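Local coordinates for DNA polymerase (Pyrobaculum calidifontis, PDB 5MDN), which probably catalyses template-directed DNA synthesis, adding deoxyribonucleotides to a growing strand with release of diphosphate, as a family B DNA polymerase, at residues D223-W237 with G266-N280. Numbering follows the deposited sequence.
Sequences DPDVIVGYNSNGFDW and GHWSVVGRANVDLYN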
loop_
_atom_site.group_PDB
_atom_site.type_symbol
_atom_site.label_atom_id
_atom_site.label_comp_id
_atom_site.label_asym_id
_atom_site.label_seq_id
_atom_site.Cartn_x
_atom_site.Cartn_y
_atom_site.Cartn_z
ATOM N N ASP A 223 7.853 25.424 -4.551
ATOM C CA ASP A 223 8.458 24.457 -5.464
ATOM C C ASP A 223 8.834 23.175 -4.728
ATOM O O ASP A 223 10.024 22.877 -4.567
ATOM C CB ASP A 223 9.693 25.047 -6.158
ATOM C CG ASP A 223 10.197 24.173 -7.293
ATOM O OD1 ASP A 223 9.409 23.348 -7.800
ATOM O OD2 ASP A 223 11.379 24.309 -7.678
ATOM N N PRO A 224 7.859 22.399 -4.260
ATOM C CA PRO A 224 8.186 21.177 -3.523
ATOM C C PRO A 224 8.623 20.051 -4.446
ATOM O O PRO A 224 8.199 19.951 -5.600
ATOM C CB PRO A 224 6.864 20.830 -2.828
ATOM C CG PRO A 224 5.828 21.332 -3.771
ATOM C CD PRO A 224 6.402 22.592 -4.380
ATOM N N ASP A 225 9.490 19.193 -3.911
ATOM C CA ASP A 225 9.902 17.986 -4.616
ATOM C C ASP A 225 8.960 16.821 -4.341
ATOM O O ASP A 225 8.716 15.996 -5.229
ATOM C CB ASP A 225 11.331 17.607 -4.221
ATOM C CG ASP A 225 12.321 18.728 -4.471
ATOM O OD1 ASP A 225 12.457 19.155 -5.638
ATOM O OD2 ASP A 225 12.968 19.181 -3.501
ATOM N N VAL A 226 8.437 16.735 -3.120
ATOM C CA VAL A 226 7.458 15.727 -2.735
ATOM C C VAL A 226 6.212 16.435 -2.219
ATOM O O VAL A 226 6.306 17.397 -1.448
ATOM C CB VAL A 226 8.020 14.764 -1.668
ATOM C CG1 VAL A 226 7.095 13.571 -1.490
ATOM C CG2 VAL A 226 9.422 14.308 -2.048
ATOM N N ILE A 227 5.045 15.958 -2.647
ATOM C CA ILE A 227 3.763 16.410 -2.122
ATOM C C ILE A 227 3.116 15.232 -1.409
ATOM O O ILE A 227 2.819 14.206 -2.034
ATOM C CB ILE A 227 2.852 16.959 -3.229
ATOM C CG1 ILE A 227 3.403 18.280 -3.768
ATOM C CG2 ILE A 227 1.432 17.143 -2.713
ATOM C CD1 ILE A 227 2.629 18.831 -4.950
ATOM N N VAL A 228 2.895 15.374 -0.104
ATOM C CA VAL A 228 2.338 14.310 0.721
ATOM C C VAL A 228 0.940 14.704 1.172
ATOM O O VAL A 228 0.681 15.868 1.497
ATOM C CB VAL A 228 3.233 14.001 1.938
ATOM C CG1 VAL A 228 4.195 12.868 1.616
ATOM C CG2 VAL A 228 3.992 15.247 2.365
ATOM N N GLY A 229 0.038 13.725 1.181
ATOM C CA GLY A 229 -1.293 13.895 1.724
ATOM C C GLY A 229 -1.766 12.575 2.287
ATOM O O GLY A 229 -1.108 11.541 2.142
ATOM N N TYR A 230 -2.922 12.616 2.939
ATOM C CA TYR A 230 -3.562 11.416 3.461
ATOM C C TYR A 230 -4.839 11.175 2.668
ATOM O O TYR A 230 -5.764 11.993 2.710
ATOM C CB TYR A 230 -3.856 11.542 4.955
ATOM C CG TYR A 230 -4.053 10.203 5.627
ATOM C CD1 TYR A 230 -5.303 9.599 5.668
ATOM C CD2 TYR A 230 -2.983 9.534 6.206
ATOM C CE1 TYR A 230 -5.481 8.369 6.276
ATOM C CE2 TYR A 230 -3.152 8.306 6.817
ATOM C CZ TYR A 230 -4.404 7.728 6.848
ATOM O OH TYR A 230 -4.579 6.505 7.453
ATOM N N ASN A 231 -4.877 10.059 1.936
ATOM C CA ASN A 231 -5.940 9.766 0.974
ATOM C C ASN A 231 -6.035 10.853 -0.094
ATOM O O ASN A 231 -7.124 11.172 -0.582
ATOM C CB ASN A 231 -7.290 9.565 1.670
ATOM C CG ASN A 231 -8.255 8.736 0.844
ATOM O OD1 ASN A 231 -7.857 7.775 0.182
ATOM N ND2 ASN A 231 -9.530 9.103 0.879
ATOM N N SER A 232 -4.889 11.435 -0.458
ATOM C CA SER A 232 -4.874 12.478 -1.479
ATOM C C SER A 232 -5.240 11.922 -2.848
ATOM O O SER A 232 -5.922 12.591 -3.633
ATOM C CB SER A 232 -3.503 13.151 -1.519
ATOM O OG SER A 232 -2.476 12.213 -1.790
ATOM N N ASN A 233 -4.794 10.703 -3.158
ATOM C CA ASN A 233 -5.191 10.072 -4.412
ATOM C C ASN A 233 -6.658 9.661 -4.389
ATOM O O ASN A 233 -7.318 9.666 -5.434
ATOM C CB ASN A 233 -4.305 8.859 -4.701
ATOM C CG ASN A 233 -2.884 9.244 -5.073
ATOM O OD1 ASN A 233 -2.627 10.356 -5.534
ATOM N ND2 ASN A 233 -1.952 8.318 -4.878
ATOM N N GLY A 234 -7.183 9.301 -3.221
ATOM C CA GLY A 234 -8.549 8.825 -3.128
ATOM C C GLY A 234 -9.592 9.921 -3.244
ATOM O O GLY A 234 -10.585 9.763 -3.960
ATOM N N PHE A 235 -9.388 11.033 -2.537
ATOM C CA PHE A 235 -10.377 12.107 -2.499
ATOM C C PHE A 235 -9.809 13.442 -2.961
ATOM O O PHE A 235 -10.358 14.048 -3.887
ATOM C CB PHE A 235 -10.960 12.235 -1.086
ATOM C CG PHE A 235 -12.108 13.206 -0.992
ATOM C CD1 PHE A 235 -11.881 14.549 -0.730
ATOM C CD2 PHE A 235 -13.414 12.775 -1.162
ATOM C CE1 PHE A 235 -12.932 15.443 -0.643
ATOM C CE2 PHE A 235 -14.472 13.664 -1.075
ATOM C CZ PHE A 235 -14.229 15.000 -0.815
ATOM N N ASP A 236 -8.746 13.935 -2.317
ATOM C CA ASP A 236 -8.328 15.326 -2.479
ATOM C C ASP A 236 -8.057 15.674 -3.939
ATOM O O ASP A 236 -8.675 16.588 -4.496
ATOM C CB ASP A 236 -7.095 15.605 -1.618
ATOM C CG ASP A 236 -7.392 15.528 -0.132
ATOM O OD1 ASP A 236 -8.532 15.173 0.234
ATOM O OD2 ASP A 236 -6.485 15.831 0.672
ATOM N N TRP A 237 -7.125 14.963 -4.575
ATOM C CA TRP A 237 -6.797 15.274 -5.967
ATOM C C TRP A 237 -7.984 15.109 -6.908
ATOM O O TRP A 237 -8.223 16.020 -7.720
ATOM C CB TRP A 237 -5.597 14.440 -6.429
ATOM C CG TRP A 237 -4.277 14.922 -5.901
ATOM C CD1 TRP A 237 -3.348 14.187 -5.223
ATOM C CD2 TRP A 237 -3.737 16.247 -6.010
ATOM N NE1 TRP A 237 -2.266 14.970 -4.903
ATOM C CE2 TRP A 237 -2.480 16.239 -5.373
ATOM C CE3 TRP A 237 -4.195 17.438 -6.582
ATOM C CZ2 TRP A 237 -1.676 17.375 -5.294
ATOM C CZ3 TRP A 237 -3.396 18.565 -6.501
ATOM C CH2 TRP A 237 -2.151 18.525 -5.862
ATOM N N GLY A 266 -4.393 4.123 -9.920
ATOM C CA GLY A 266 -5.188 5.209 -9.391
ATOM C C GLY A 266 -4.394 6.325 -8.753
ATOM O O GLY A 266 -4.992 7.237 -8.176
ATOM N N HIS A 267 -3.065 6.281 -8.833
ATOM C CA HIS A 267 -2.258 7.370 -8.309
ATOM C C HIS A 267 -2.366 8.585 -9.225
ATOM O O HIS A 267 -2.696 8.477 -10.409
ATOM C CB HIS A 267 -0.797 6.941 -8.156
ATOM C CG HIS A 267 0.079 7.333 -9.306
ATOM N ND1 HIS A 267 0.254 6.535 -10.417
ATOM C CD2 HIS A 267 0.845 8.431 -9.511
ATOM C CE1 HIS A 267 1.083 7.127 -11.257
ATOM N NE2 HIS A 267 1.455 8.281 -10.731
ATOM N N TRP A 268 -2.084 9.754 -8.661
ATOM C CA TRP A 268 -2.187 11.014 -9.384
ATOM C C TRP A 268 -0.791 11.551 -9.656
ATOM O O TRP A 268 -0.011 11.767 -8.722
ATOM C CB TRP A 268 -3.023 12.027 -8.603
ATOM C CG TRP A 268 -4.488 11.800 -8.772
ATOM C CD1 TRP A 268 -5.235 10.804 -8.212
ATOM C CD2 TRP A 268 -5.384 12.565 -9.587
ATOM N NE1 TRP A 268 -6.545 10.913 -8.614
ATOM C CE2 TRP A 268 -6.661 11.985 -9.460
ATOM C CE3 TRP A 268 -5.232 13.689 -10.404
ATOM C CZ2 TRP A 268 -7.777 12.491 -10.120
ATOM C CZ3 TRP A 268 -6.341 14.188 -11.060
ATOM C CH2 TRP A 268 -7.597 13.590 -10.913
ATOM N N SER A 269 -0.482 11.760 -10.934
ATOM C CA SER A 269 0.831 12.227 -11.351
ATOM C C SER A 269 0.887 13.747 -11.303
ATOM O O SER A 269 -0.016 14.428 -11.800
ATOM C CB SER A 269 1.154 11.730 -12.762
ATOM O OG SER A 269 2.312 12.369 -13.270
ATOM N N VAL A 270 1.949 14.272 -10.703
ATOM C CA VAL A 270 2.272 15.692 -10.746
ATOM C C VAL A 270 3.669 15.773 -11.347
ATOM O O VAL A 270 4.665 15.520 -10.657
ATOM C CB VAL A 270 2.206 16.351 -9.364
ATOM C CG1 VAL A 270 2.426 17.846 -9.480
ATOM C CG2 VAL A 270 0.871 16.057 -8.697
ATOM N N VAL A 271 3.742 16.107 -12.639
ATOM C CA VAL A 271 4.979 15.968 -13.402
ATOM C C VAL A 271 6.105 16.753 -12.742
ATOM O O VAL A 271 5.932 17.911 -12.342
ATOM C CB VAL A 271 4.755 16.415 -14.854
ATOM C CG1 VAL A 271 6.080 16.528 -15.594
ATOM C CG2 VAL A 271 3.824 15.445 -15.569
ATOM N N GLY A 272 7.270 16.120 -12.632
ATOM C CA GLY A 272 8.440 16.745 -12.051
ATOM C C GLY A 272 8.488 16.749 -10.542
ATOM O O GLY A 272 9.320 17.462 -9.968
ATOM N N ARG A 273 7.635 15.971 -9.879
ATOM C CA ARG A 273 7.666 15.859 -8.428
ATOM C C ARG A 273 6.932 14.590 -8.019
ATOM O O ARG A 273 6.185 14.001 -8.805
ATOM C CB ARG A 273 7.058 17.095 -7.748
ATOM C CG ARG A 273 5.923 17.756 -8.513
ATOM C CD ARG A 273 5.385 18.961 -7.754
ATOM N NE ARG A 273 6.413 19.974 -7.533
ATOM C CZ ARG A 273 6.354 21.216 -8.004
ATOM N NH1 ARG A 273 5.312 21.606 -8.725
ATOM N NH2 ARG A 273 7.338 22.071 -7.751
ATOM N N ALA A 274 7.163 14.173 -6.776
ATOM C CA ALA A 274 6.628 12.921 -6.248
ATOM C C ALA A 274 5.366 13.210 -5.439
ATOM O O ALA A 274 5.436 13.793 -4.352
ATOM C CB ALA A 274 7.675 12.208 -5.395
ATOM N N ASN A 275 4.215 12.806 -5.971
ATOM C CA ASN A 275 2.957 12.857 -5.233
ATOM C C ASN A 275 2.801 11.550 -4.462
ATOM O O ASN A 275 2.528 10.499 -5.053
ATOM C CB ASN A 275 1.781 13.085 -6.178
ATOM C CG ASN A 275 0.448 13.069 -5.460
ATOM O OD1 ASN A 275 0.295 13.677 -4.399
ATOM N ND2 ASN A 275 -0.527 12.379 -6.037
ATOM N N VAL A 276 2.970 11.615 -3.142
ATOM C CA VAL A 276 2.873 10.450 -2.271
ATOM C C VAL A 276 1.582 10.547 -1.469
ATOM O O VAL A 276 1.286 11.593 -0.877
ATOM C CB VAL A 276 4.094 10.338 -1.342
ATOM C CG1 VAL A 276 4.002 9.077 -0.498
ATOM C CG2 VAL A 276 5.379 10.343 -2.156
ATOM N N ASP A 277 0.822 9.457 -1.448
ATOM C CA ASP A 277 -0.381 9.336 -0.633
ATOM C C ASP A 277 -0.078 8.348 0.487
ATOM O O ASP A 277 0.104 7.153 0.234
ATOM C CB ASP A 277 -1.572 8.882 -1.477
ATOM C CG ASP A 277 -2.866 8.809 -0.680
ATOM O OD1 ASP A 277 -2.859 9.153 0.522
ATOM O OD2 ASP A 277 -3.899 8.412 -1.262
ATOM N N LEU A 278 -0.021 8.852 1.722
ATOM C CA LEU A 278 0.359 8.011 2.851
ATOM C C LEU A 278 -0.674 6.933 3.144
ATOM O O LEU A 278 -0.328 5.909 3.739
ATOM C CB LEU A 278 0.594 8.869 4.095
ATOM C CG LEU A 278 1.681 9.935 3.958
ATOM C CD1 LEU A 278 1.838 10.711 5.255
ATOM C CD2 LEU A 278 3.000 9.303 3.540
ATOM N N TYR A 279 -1.932 7.136 2.751
ATOM C CA TYR A 279 -2.927 6.087 2.938
ATOM C C TYR A 279 -2.632 4.859 2.084
ATOM O O TYR A 279 -3.093 3.762 2.416
ATOM C CB TYR A 279 -4.327 6.621 2.632
ATOM C CG TYR A 279 -5.439 5.640 2.940
ATOM C CD1 TYR A 279 -5.489 4.978 4.159
ATOM C CD2 TYR A 279 -6.442 5.384 2.014
ATOM C CE1 TYR A 279 -6.504 4.082 4.446
ATOM C CE2 TYR A 279 -7.461 4.490 2.292
ATOM C CZ TYR A 279 -7.486 3.843 3.509
ATOM O OH TYR A 279 -8.502 2.956 3.784
ATOM N N ASN A 280 -1.881 5.021 0.992
ATOM C CA ASN A 280 -1.470 3.870 0.196
ATOM C C ASN A 280 -0.615 2.903 1.008
ATOM O O ASN A 280 -0.791 1.683 0.917
ATOM C CB ASN A 280 -0.709 4.340 -1.043
ATOM C CG ASN A 280 -1.596 5.050 -2.044
ATOM O OD1 ASN A 280 -1.143 5.919 -2.788
ATOM N ND2 ASN A 280 -2.871 4.678 -2.071
#
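Backbone pairing of V226-G229 with A274-D277 exemplifies parallel strand pairing, V226 level with A274. Five bonds run from A274 N to D225 O (2.9 Å) as far as L278 N to G229 O. On one face V226 CG1 meets V276 CG2 at 3.7 Å, while V228 CG1 packs against V276 CB.

The other face mixes I227 with the polar N275 and D277. N275, its CG anti to the backbone N (chi1 177°), reaches towards the helix from S232: OD1 accepts from W237 NE1 at 2.9 Å, from above the carbonyl plane, and ND2 bonds W268 O and, weakly, N233 OD1. With an alanine here, the indole N-H of W237 would probably lose its acceptor and W268 O its side-chain donor, and N233 OD1 a weak partner. D277 OD2 takes N233 N at 3.1 Å, and OD1 caps its own helix through Y279 N.

These strands belong to the RNase H-like sheet of the exonuclease domain, with 274-277 at its edge; the helix after 226-229 carries D236, a magnesium ligand of this protein, though that ion is absent here.

Two CH-pi contacts add aromatic packing: W237 CB lies over W268, 3.8 Å from its five-membered ring centroid, and Y279 CB covers a face of the Y230 ring. R273 NE bonds P224 O at 2.6 Å, and its NH2 forms a salt bridge with D223 OD1, which R255 also engages.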